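Local coordinates for protein acetylxylan esterase A (PDB 5X6S) that removes acetyl side groups from the backbone of acetylated xylan, as a secreted serine esterase of carbohydrate esterase family 1, at residues A[2-10]-A[18-26]; A[65-76]-A[91-102]. One frame throughout, in Å; residues are numbered along the deposited sequence.

Contact 1. Residues A[2-10]-A[18-26]; sequences GSLQQVTDF and GMYIYVPNN
M19 is the apolar centre of this pairing, its SD touching both V7 and F10. With CG anti to the backbone N (chi1 175°) and the chain extended beyond it, the side chain runs alongside V7 in the same direction, SD 3.8 Å from V7 CB. The F10 side chain points the opposite way alongside it, and M19 SD stands obliquely to the ring, 4.2 Å from the F10 ring centroid, a Met-aromatic contact. I21 continues this face past V7 CG2. On the other face L4 CD1 touches the CB atoms of Y20 and Y22, while Q6 lays its CG over one face of the Y20 ring, a CH-pi contact offset toward the rim.

The backbones form an antiparallel beta hairpin. Q5 and I21 make a hydrogen-bonded pair, with Q5 N to I21 O 2.9 Å and I21 N to Q5 O 2.8 Å. At the polar edge a water joins Q6 NE2, V7 O and M19 N; at the far end G2 N donates to V23 O over 2.6 Å.

The hairpin forms the margin of the alpha/beta-hydrolase sheet within the chain, strand 18-23 pairing on its other side with strand 63-68. Helix 91-106 packs against M19 and I21, helix 44-49 against L4 and Y20, and helix 53-60 against Y22, whose hydroxyl is hydrogen-bonded to E58.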
loop_
_atom_site.group_PDB
_atom_site.type_symbol
_atom_site.label_atom_id
_atom_site.label_comp_id
_atom_site.label_asym_id
_atom_site.label_seq_id
_atom_site.Cartn_x
_atom_site.Cartn_y
_atom_site.Cartn_z
ATOM N N GLY A 2 -5.395 -7.301 -25.411
ATOM C CA GLY A 2 -4.551 -6.634 -26.463
ATOM C C GLY A 2 -5.384 -5.572 -27.103
ATOM O O GLY A 2 -5.280 -5.347 -28.287
ATOM N N SER A 3 -6.190 -4.888 -26.285
ATOM C CA SER A 3 -6.979 -3.798 -26.745
ATOM C C SER A 3 -7.066 -2.690 -25.670
ATOM O O SER A 3 -6.784 -2.929 -24.476
ATOM C CB SER A 3 -8.366 -4.315 -27.076
ATOM O OG SER A 3 -9.058 -4.545 -25.873
ATOM N N LEU A 4 -7.490 -1.507 -26.109
ATOM C CA LEU A 4 -7.773 -0.395 -25.224
ATOM C C LEU A 4 -9.283 -0.328 -25.014
ATOM O O LEU A 4 -10.050 -0.253 -25.970
ATOM C CB LEU A 4 -7.263 0.930 -25.788
ATOM C CG LEU A 4 -7.377 2.185 -24.900
ATOM C CD1 LEU A 4 -6.176 2.215 -23.949
ATOM C CD2 LEU A 4 -7.446 3.476 -25.723
ATOM N N GLN A 5 -9.698 -0.398 -23.753
ATOM C CA GLN A 5 -11.121 -0.441 -23.380
ATOM C C GLN A 5 -11.402 0.760 -22.489
ATOM O O GLN A 5 -10.589 1.088 -21.584
ATOM C CB GLN A 5 -11.479 -1.722 -22.596
ATOM C CG GLN A 5 -11.069 -3.054 -23.281
ATOM C CD GLN A 5 -10.137 -3.990 -22.396
ATOM O OE1 GLN A 5 -8.869 -3.811 -22.320
ATOM N NE2 GLN A 5 -10.752 -5.011 -21.785
ATOM N N GLN A 6 -12.549 1.382 -22.712
ATOM C CA GLN A 6 -13.073 2.353 -21.762
ATOM C C GLN A 6 -13.826 1.672 -20.617
ATOM O O GLN A 6 -14.566 0.723 -20.842
ATOM C CB GLN A 6 -13.963 3.365 -22.440
ATOM C CG GLN A 6 -14.514 4.383 -21.474
ATOM C CD GLN A 6 -15.256 5.525 -22.116
ATOM O OE1 GLN A 6 -15.545 5.509 -23.308
ATOM N NE2 GLN A 6 -15.577 6.521 -21.321
ATOM N N VAL A 7 -13.617 2.142 -19.393
ATOM C CA VAL A 7 -14.271 1.638 -18.226
ATOM C C VAL A 7 -15.053 2.767 -17.605
ATOM O O VAL A 7 -14.533 3.853 -17.352
ATOM C CB VAL A 7 -13.291 1.013 -17.197
ATOM C CG1 VAL A 7 -14.037 0.593 -15.940
ATOM C CG2 VAL A 7 -12.491 -0.134 -17.840
ATOM N N THR A 8 -16.318 2.494 -17.336
ATOM C CA THR A 8 -17.253 3.521 -16.947
ATOM C C THR A 8 -17.746 3.431 -15.549
ATOM O O THR A 8 -18.234 4.417 -15.006
ATOM C CB THR A 8 -18.459 3.564 -17.908
ATOM O OG1 THR A 8 -19.267 4.642 -17.525
ATOM C CG2 THR A 8 -19.272 2.363 -17.857
ATOM N N ASP A 9 -17.651 2.295 -14.900
ATOM C CA ASP A 9 -18.212 2.285 -13.517
ATOM C C ASP A 9 -17.135 1.818 -12.560
ATOM O O ASP A 9 -17.150 0.670 -12.084
ATOM C CB ASP A 9 -19.454 1.375 -13.508
ATOM C CG ASP A 9 -20.120 1.258 -12.133
ATOM O OD1 ASP A 9 -20.586 2.305 -11.606
ATOM O OD2 ASP A 9 -20.213 0.100 -11.603
ATOM N N PHE A 10 -16.171 2.681 -12.280
ATOM C CA PHE A 10 -14.995 2.225 -11.535
ATOM C C PHE A 10 -14.980 2.736 -10.106
ATOM O O PHE A 10 -13.973 2.585 -9.423
ATOM C CB PHE A 10 -13.707 2.629 -12.262
ATOM C CG PHE A 10 -13.619 4.091 -12.553
ATOM C CD1 PHE A 10 -13.146 4.969 -11.589
ATOM C CD2 PHE A 10 -14.028 4.602 -13.798
ATOM C CE1 PHE A 10 -13.097 6.355 -11.841
ATOM C CE2 PHE A 10 -13.976 5.985 -14.052
ATOM C CZ PHE A 10 -13.466 6.840 -13.112
ATOM N N GLY A 18 -12.516 10.388 -17.519
ATOM C CA GLY A 18 -12.596 9.122 -18.293
ATOM C C GLY A 18 -11.543 8.102 -17.870
ATOM O O GLY A 18 -10.459 8.486 -17.433
ATOM N N MET A 19 -11.841 6.818 -18.004
ATOM C CA MET A 19 -10.895 5.780 -17.705
ATOM C C MET A 19 -10.742 4.861 -18.907
ATOM O O MET A 19 -11.744 4.317 -19.383
ATOM C CB MET A 19 -11.342 4.951 -16.508
ATOM C CG MET A 19 -10.448 3.788 -16.231
ATOM S SD MET A 19 -10.966 2.826 -14.825
ATOM C CE MET A 19 -9.834 1.443 -14.896
ATOM N N TYR A 20 -9.531 4.726 -19.405
ATOM C CA TYR A 20 -9.221 3.767 -20.467
ATOM C C TYR A 20 -8.100 2.889 -20.008
ATOM O O TYR A 20 -7.130 3.370 -19.410
ATOM C CB TYR A 20 -8.844 4.443 -21.780
ATOM C CG TYR A 20 -9.932 5.364 -22.322
ATOM C CD1 TYR A 20 -10.112 6.625 -21.807
ATOM C CD2 TYR A 20 -10.789 4.945 -23.311
ATOM C CE1 TYR A 20 -11.074 7.502 -22.310
ATOM C CE2 TYR A 20 -11.770 5.797 -23.827
ATOM C CZ TYR A 20 -11.907 7.071 -23.311
ATOM O OH TYR A 20 -12.897 7.897 -23.751
ATOM N N ILE A 21 -8.193 1.595 -20.286
ATOM C CA ILE A 21 -7.110 0.666 -19.952
ATOM C C ILE A 21 -6.607 -0.140 -21.125
ATOM O O ILE A 21 -7.379 -0.533 -22.019
ATOM C CB ILE A 21 -7.484 -0.306 -18.818
ATOM C CG1 ILE A 21 -8.655 -1.204 -19.203
ATOM C CG2 ILE A 21 -7.882 0.470 -17.598
ATOM C CD1 ILE A 21 -8.888 -2.296 -18.131
ATOM N N TYR A 22 -5.298 -0.364 -21.158
ATOM C CA TYR A 22 -4.734 -1.309 -22.081
ATOM C C TYR A 22 -4.398 -2.573 -21.320
ATOM O O TYR A 22 -3.520 -2.570 -20.452
ATOM C CB TYR A 22 -3.500 -0.794 -22.811
ATOM C CG TYR A 22 -2.981 -1.794 -23.828
ATOM C CD1 TYR A 22 -3.521 -1.869 -25.113
ATOM C CD2 TYR A 22 -1.960 -2.663 -23.521
ATOM C CE1 TYR A 22 -3.050 -2.836 -26.047
ATOM C CE2 TYR A 22 -1.477 -3.589 -24.433
ATOM C CZ TYR A 22 -2.033 -3.668 -25.712
ATOM O OH TYR A 22 -1.537 -4.589 -26.617
ATOM N N VAL A 23 -5.056 -3.663 -21.715
ATOM C CA VAL A 23 -4.766 -4.982 -21.153
ATOM C C VAL A 23 -3.992 -5.791 -22.206
ATOM O O VAL A 23 -4.546 -6.090 -23.270
ATOM C CB VAL A 23 -6.053 -5.742 -20.736
ATOM C CG1 VAL A 23 -5.697 -7.059 -20.067
ATOM C CG2 VAL A 23 -6.900 -4.911 -19.771
ATOM N N PRO A 24 -2.707 -6.083 -21.951
ATOM C CA PRO A 24 -1.950 -6.736 -23.008
ATOM C C PRO A 24 -2.370 -8.188 -23.261
ATOM O O PRO A 24 -2.955 -8.832 -22.400
ATOM C CB PRO A 24 -0.525 -6.702 -22.484
ATOM C CG PRO A 24 -0.656 -6.685 -20.982
ATOM C CD PRO A 24 -1.897 -5.851 -20.750
ATOM N N ASN A 25 -2.095 -8.651 -24.459
ATOM C CA ASN A 25 -2.150 -10.075 -24.756
ATOM C C ASN A 25 -1.280 -10.910 -23.847
ATOM O O ASN A 25 -1.763 -11.881 -23.312
ATOM C CB ASN A 25 -1.782 -10.293 -26.217
ATOM C CG ASN A 25 -2.892 -9.838 -27.117
ATOM O OD1 ASN A 25 -4.099 -10.013 -26.780
ATOM N ND2 ASN A 25 -2.541 -9.240 -28.255
ATOM N N ASN A 26 -0.023 -10.512 -23.659
ATOM C CA ASN A 26 0.939 -11.197 -22.801
ATOM C C ASN A 26 0.743 -10.736 -21.328
ATOM O O ASN A 26 1.675 -10.341 -20.662
ATOM C CB ASN A 26 2.386 -10.948 -23.313
ATOM C CG ASN A 26 3.452 -11.862 -22.634
ATOM O OD1 ASN A 26 3.132 -12.995 -22.235
ATOM N ND2 ASN A 26 4.752 -11.389 -22.565
HETATM O O HOH W 1 -14.602 6.317 -18.566
#

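Contact 2. Residues A[65-76]-A[91-102]; sequences IYPSSPYSGGCW and NSNSIANMVTWT
Chi1 sets I65 CG1 (-63°) and T102 OG1 (-59°) anti to their own carbonyl carbons, and I65 CD1, extended beyond CG1, meets T102 OG1 tip to tip at 3.4 Å. This is strand-on-helix packing of the alpha/beta-hydrolase fold, in which strand 63-68 of the central sheet runs roughly antiparallel to helix 91-106, their local axes 9.6 Å apart.

I65 CG2 packs on M98 SD, the two side chains crossing at a slant, and the extended M98 chain carries SD to 3.9 Å from P67 CB. The P67 and I95 side chains cross at about a right angle, with P67 CB 3.8 Å from I95 CG1, and I95 CD1 also reaches W76 CZ3.

Beyond the strand the contact turns polar. N91 OD1 lies near the edges of two rings, 3.2 Å from Y71 CE2 and 3.4 Å from W76 CE3. The amide is nearly perpendicular to the W76 ring (89°) but much closer to the plane of the Y71 ring. Its two ends have outside partners: OD1 accepts from D77 N, and ND2 is hydrogen-bonded to T15 OG1, which should fix the amide's rotation. A water connects Y71 OH with N91 N.

The loop is shaped by an ST turn, S69 OG accepting from Y71 N while donating to C75 O, and C75 is tied to C40 by a disulfide. W76 also touches what is probably the nucleophile elbow, around S119, the probable charge-relay serine. At the other end of the contact, M98 O accepts from T102 N and, at 2.8 Å, from T102 OG1, which approach opposite faces of its carbonyl plane.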
loop_
_atom_site.group_PDB
_atom_site.type_symbol
_atom_site.label_atom_id
_atom_site.label_comp_id
_atom_site.label_asym_id
_atom_site.label_seq_id
_atom_site.Cartn_x
_atom_site.Cartn_y
_atom_site.Cartn_z
ATOM N N ILE A 65 -3.263 2.125 -17.274
ATOM C CA ILE A 65 -4.475 2.930 -17.083
ATOM C C ILE A 65 -4.184 4.305 -17.620
ATOM O O ILE A 65 -3.164 4.883 -17.272
ATOM C CB ILE A 65 -4.907 3.077 -15.601
ATOM C CG1 ILE A 65 -5.271 1.713 -15.004
ATOM C CG2 ILE A 65 -6.080 4.075 -15.499
ATOM C CD1 ILE A 65 -5.407 1.754 -13.457
ATOM N N TYR A 66 -5.075 4.811 -18.481
ATOM C CA TYR A 66 -4.901 6.117 -19.114
ATOM C C TYR A 66 -6.082 6.967 -18.705
ATOM O O TYR A 66 -7.150 6.889 -19.345
ATOM C CB TYR A 66 -4.826 5.979 -20.677
ATOM C CG TYR A 66 -3.732 5.084 -21.213
ATOM C CD1 TYR A 66 -2.427 5.572 -21.453
ATOM C CD2 TYR A 66 -3.987 3.744 -21.506
ATOM C CE1 TYR A 66 -1.428 4.767 -21.981
ATOM C CE2 TYR A 66 -2.990 2.927 -22.028
ATOM C CZ TYR A 66 -1.719 3.403 -22.236
ATOM O OH TYR A 66 -0.770 2.544 -22.727
ATOM N N PRO A 67 -5.944 7.776 -17.630
ATOM C CA PRO A 67 -7.060 8.654 -17.246
ATOM C C PRO A 67 -7.228 9.727 -18.315
ATOM O O PRO A 67 -6.288 10.003 -19.028
ATOM C CB PRO A 67 -6.577 9.300 -15.922
ATOM C CG PRO A 67 -5.500 8.352 -15.404
ATOM C CD PRO A 67 -4.808 7.929 -16.707
ATOM N N SER A 68 -8.451 10.272 -18.434
ATOM C CA SER A 68 -8.760 11.225 -19.506
ATOM C C SER A 68 -9.471 12.445 -18.939
ATOM O O SER A 68 -10.553 12.344 -18.385
ATOM C CB SER A 68 -9.623 10.570 -20.562
ATOM O OG SER A 68 -9.353 11.149 -21.783
ATOM N N SER A 69 -8.860 13.599 -19.090
ATOM C CA SER A 69 -9.374 14.821 -18.486
ATOM C C SER A 69 -10.781 15.132 -18.984
ATOM O O SER A 69 -11.062 14.981 -20.185
ATOM C CB SER A 69 -8.485 16.012 -18.765
ATOM O OG SER A 69 -9.076 17.177 -18.219
ATOM N N PRO A 70 -11.667 15.530 -18.055
ATOM C CA PRO A 70 -13.012 15.897 -18.446
ATOM C C PRO A 70 -13.113 17.339 -18.944
ATOM O O PRO A 70 -14.219 17.747 -19.368
ATOM C CB PRO A 70 -13.801 15.779 -17.139
ATOM C CG PRO A 70 -12.779 16.164 -16.085
ATOM C CD PRO A 70 -11.467 15.605 -16.586
ATOM N N TYR A 71 -12.037 18.115 -18.855
ATOM C CA TYR A 71 -12.164 19.563 -19.074
ATOM C C TYR A 71 -11.862 20.040 -20.484
ATOM O O TYR A 71 -11.036 19.499 -21.243
ATOM C CB TYR A 71 -11.343 20.373 -18.070
ATOM C CG TYR A 71 -11.637 19.994 -16.632
ATOM C CD1 TYR A 71 -12.881 20.260 -16.066
ATOM C CD2 TYR A 71 -10.663 19.337 -15.832
ATOM C CE1 TYR A 71 -13.163 19.886 -14.749
ATOM C CE2 TYR A 71 -10.943 18.957 -14.525
ATOM C CZ TYR A 71 -12.192 19.226 -13.985
ATOM O OH TYR A 71 -12.508 18.857 -12.704
ATOM N N SER A 72 -12.545 21.118 -20.834
ATOM C CA SER A 72 -12.234 21.820 -22.067
ATOM C C SER A 72 -10.750 22.251 -22.017
ATOM O O SER A 72 -10.303 22.843 -21.052
ATOM C CB SER A 72 -13.161 23.049 -22.187
ATOM O OG SER A 72 -12.932 23.618 -23.444
ATOM N N GLY A 73 -9.990 21.929 -23.054
ATOM C CA GLY A 73 -8.597 22.320 -23.063
ATOM C C GLY A 73 -7.707 21.145 -22.665
ATOM O O GLY A 73 -6.484 21.157 -22.910
ATOM N N GLY A 74 -8.328 20.134 -22.050
ATOM C CA GLY A 74 -7.680 18.859 -21.763
ATOM C C GLY A 74 -6.612 18.852 -20.673
ATOM O O GLY A 74 -5.936 17.834 -20.491
ATOM N N CYS A 75 -6.458 19.945 -19.932
ATOM C CA CYS A 75 -5.504 19.943 -18.827
ATOM C C CYS A 75 -6.133 19.231 -17.620
ATOM O O CYS A 75 -7.365 19.085 -17.551
ATOM C CB CYS A 75 -5.113 21.341 -18.388
ATOM S SG CYS A 75 -4.361 22.396 -19.664
ATOM N N TRP A 76 -5.292 18.867 -16.653
ATOM C CA TRP A 76 -5.749 18.313 -15.375
ATOM C C TRP A 76 -6.046 19.339 -14.294
ATOM O O TRP A 76 -5.357 20.321 -14.174
ATOM C CB TRP A 76 -4.724 17.289 -14.870
ATOM C CG TRP A 76 -4.716 16.062 -15.757
ATOM C CD1 TRP A 76 -3.850 15.776 -16.790
ATOM C CD2 TRP A 76 -5.710 15.014 -15.757
ATOM N NE1 TRP A 76 -4.246 14.584 -17.410
ATOM C CE2 TRP A 76 -5.373 14.106 -16.802
ATOM C CE3 TRP A 76 -6.856 14.768 -14.978
ATOM C CZ2 TRP A 76 -6.107 12.951 -17.049
ATOM C CZ3 TRP A 76 -7.590 13.608 -15.213
ATOM C CH2 TRP A 76 -7.212 12.722 -16.265
ATOM N N ASN A 91 -10.322 15.282 -9.465
ATOM C CA ASN A 91 -9.764 14.427 -10.489
ATOM C C ASN A 91 -8.845 13.369 -9.888
ATOM O O ASN A 91 -8.872 12.225 -10.278
ATOM C CB ASN A 91 -8.899 15.172 -11.508
ATOM C CG ASN A 91 -9.650 16.036 -12.509
ATOM O OD1 ASN A 91 -9.031 16.745 -13.225
ATOM N ND2 ASN A 91 -10.954 15.957 -12.567
ATOM N N SER A 92 -8.017 13.785 -8.956
ATOM C CA SER A 92 -7.063 12.860 -8.351
ATOM C C SER A 92 -7.711 11.644 -7.662
ATOM O O SER A 92 -7.209 10.491 -7.759
ATOM C CB SER A 92 -6.139 13.619 -7.411
ATOM O OG SER A 92 -6.874 14.383 -6.465
ATOM N N ASN A 93 -8.820 11.898 -6.977
ATOM C CA ASN A 93 -9.647 10.888 -6.344
ATOM C C ASN A 93 -10.194 9.888 -7.390
ATOM O O ASN A 93 -10.182 8.709 -7.181
ATOM C CB ASN A 93 -10.781 11.546 -5.572
ATOM C CG ASN A 93 -11.299 10.730 -4.387
ATOM O OD1 ASN A 93 -11.784 11.297 -3.431
ATOM N ND2 ASN A 93 -11.171 9.436 -4.440
ATOM N N SER A 94 -10.644 10.404 -8.520
ATOM C CA SER A 94 -11.079 9.569 -9.591
ATOM C C SER A 94 -9.994 8.623 -10.070
ATOM O O SER A 94 -10.254 7.431 -10.235
ATOM C CB SER A 94 -11.589 10.443 -10.742
ATOM O OG SER A 94 -12.826 11.056 -10.369
ATOM N N ILE A 95 -8.784 9.151 -10.292
ATOM C CA ILE A 95 -7.669 8.338 -10.744
ATOM C C ILE A 95 -7.368 7.231 -9.727
ATOM O O ILE A 95 -7.124 6.060 -10.094
ATOM C CB ILE A 95 -6.410 9.209 -11.023
ATOM C CG1 ILE A 95 -6.687 10.158 -12.216
ATOM C CG2 ILE A 95 -5.206 8.324 -11.330
ATOM C CD1 ILE A 95 -5.537 11.127 -12.474
ATOM N N ALA A 96 -7.412 7.572 -8.449
ATOM C CA ALA A 96 -7.232 6.602 -7.372
ATOM C C ALA A 96 -8.211 5.426 -7.512
ATOM O O ALA A 96 -7.808 4.249 -7.402
ATOM C CB ALA A 96 -7.414 7.260 -6.046
ATOM N N ASN A 97 -9.483 5.733 -7.753
ATOM C CA ASN A 97 -10.514 4.734 -7.928
ATOM C C ASN A 97 -10.331 3.846 -9.160
ATOM O O ASN A 97 -10.684 2.640 -9.162
ATOM C CB ASN A 97 -11.894 5.401 -7.855
ATOM C CG ASN A 97 -12.203 5.968 -6.492
ATOM O OD1 ASN A 97 -11.599 5.568 -5.497
ATOM N ND2 ASN A 97 -13.113 6.942 -6.430
ATOM N N MET A 98 -9.761 4.393 -10.226
ATOM C CA MET A 98 -9.408 3.598 -11.399
ATOM C C MET A 98 -8.388 2.525 -11.016
ATOM O O MET A 98 -8.458 1.362 -11.479
ATOM C CB MET A 98 -8.774 4.477 -12.465
ATOM C CG MET A 98 -9.676 5.503 -13.039
ATOM S SD MET A 98 -8.866 6.587 -14.223
ATOM C CE MET A 98 -9.908 8.015 -14.191
ATOM N N VAL A 99 -7.416 2.920 -10.201
ATOM C CA VAL A 99 -6.427 2.004 -9.693
ATOM C C VAL A 99 -7.052 0.850 -8.931
ATOM O O VAL A 99 -6.787 -0.331 -9.221
ATOM C CB VAL A 99 -5.315 2.742 -8.895
ATOM C CG1 VAL A 99 -4.470 1.757 -8.070
ATOM C CG2 VAL A 99 -4.464 3.520 -9.841
ATOM N N THR A 100 -7.871 1.174 -7.928
ATOM C CA THR A 100 -8.372 0.141 -7.053
ATOM C C THR A 100 -9.320 -0.791 -7.792
ATOM O O THR A 100 -9.320 -2.000 -7.519
ATOM C CB THR A 100 -9.027 0.726 -5.794
ATOM O OG1 THR A 100 -10.184 1.482 -6.182
ATOM C CG2 THR A 100 -7.994 1.592 -4.983
ATOM N N TRP A 101 -10.084 -0.248 -8.744
ATOM C CA TRP A 101 -10.997 -1.042 -9.588
ATOM C C TRP A 101 -10.183 -2.064 -10.389
ATOM O O TRP A 101 -10.559 -3.238 -10.461
ATOM C CB TRP A 101 -11.788 -0.169 -10.558
ATOM C CG TRP A 101 -12.782 -0.915 -11.400
ATOM C CD1 TRP A 101 -14.086 -1.253 -11.074
ATOM C CD2 TRP A 101 -12.529 -1.501 -12.666
ATOM N NE1 TRP A 101 -14.652 -1.965 -12.085
ATOM C CE2 TRP A 101 -13.730 -2.130 -13.084
ATOM C CE3 TRP A 101 -11.413 -1.543 -13.503
ATOM C CZ2 TRP A 101 -13.830 -2.793 -14.302
ATOM C CZ3 TRP A 101 -11.520 -2.173 -14.704
ATOM C CH2 TRP A 101 -12.720 -2.819 -15.088
ATOM N N THR A 102 -9.067 -1.612 -10.958
ATOM C CA THR A 102 -8.239 -2.442 -11.813
ATOM C C THR A 102 -7.534 -3.538 -10.975
ATOM O O THR A 102 -7.450 -4.716 -11.421
ATOM C CB THR A 102 -7.187 -1.587 -12.555
ATOM O OG1 THR A 102 -7.861 -0.586 -13.340
ATOM C CG2 THR A 102 -6.279 -2.440 -13.462
HETATM O O HOH W 2 -11.149 17.919 -9.995
#

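Contact 1 is partly buried at the margin of the sheet, whereas contact 2 lies deeper, between the sheet and helix 91-106. They share that sheet: strands 18-23 and 63-68 are neighbours, and Y20 O to Y66 N (2.7 Å) and G18 O to S68 N (2.9 Å) are probable hydrogen bonds between them. The helix meets both, M19 CE packing on T102 and G18 O lying beside M98 CE. Contact 1 combines backbone hydrogen bonds with side-chain packing on both faces, whereas no clear direct hydrogen bond crosses contact 2, where apolar packing and an asparagine among rings take over. Contact 1 is remote from the annotated sites; contact 2 approaches the probable catalytic serine.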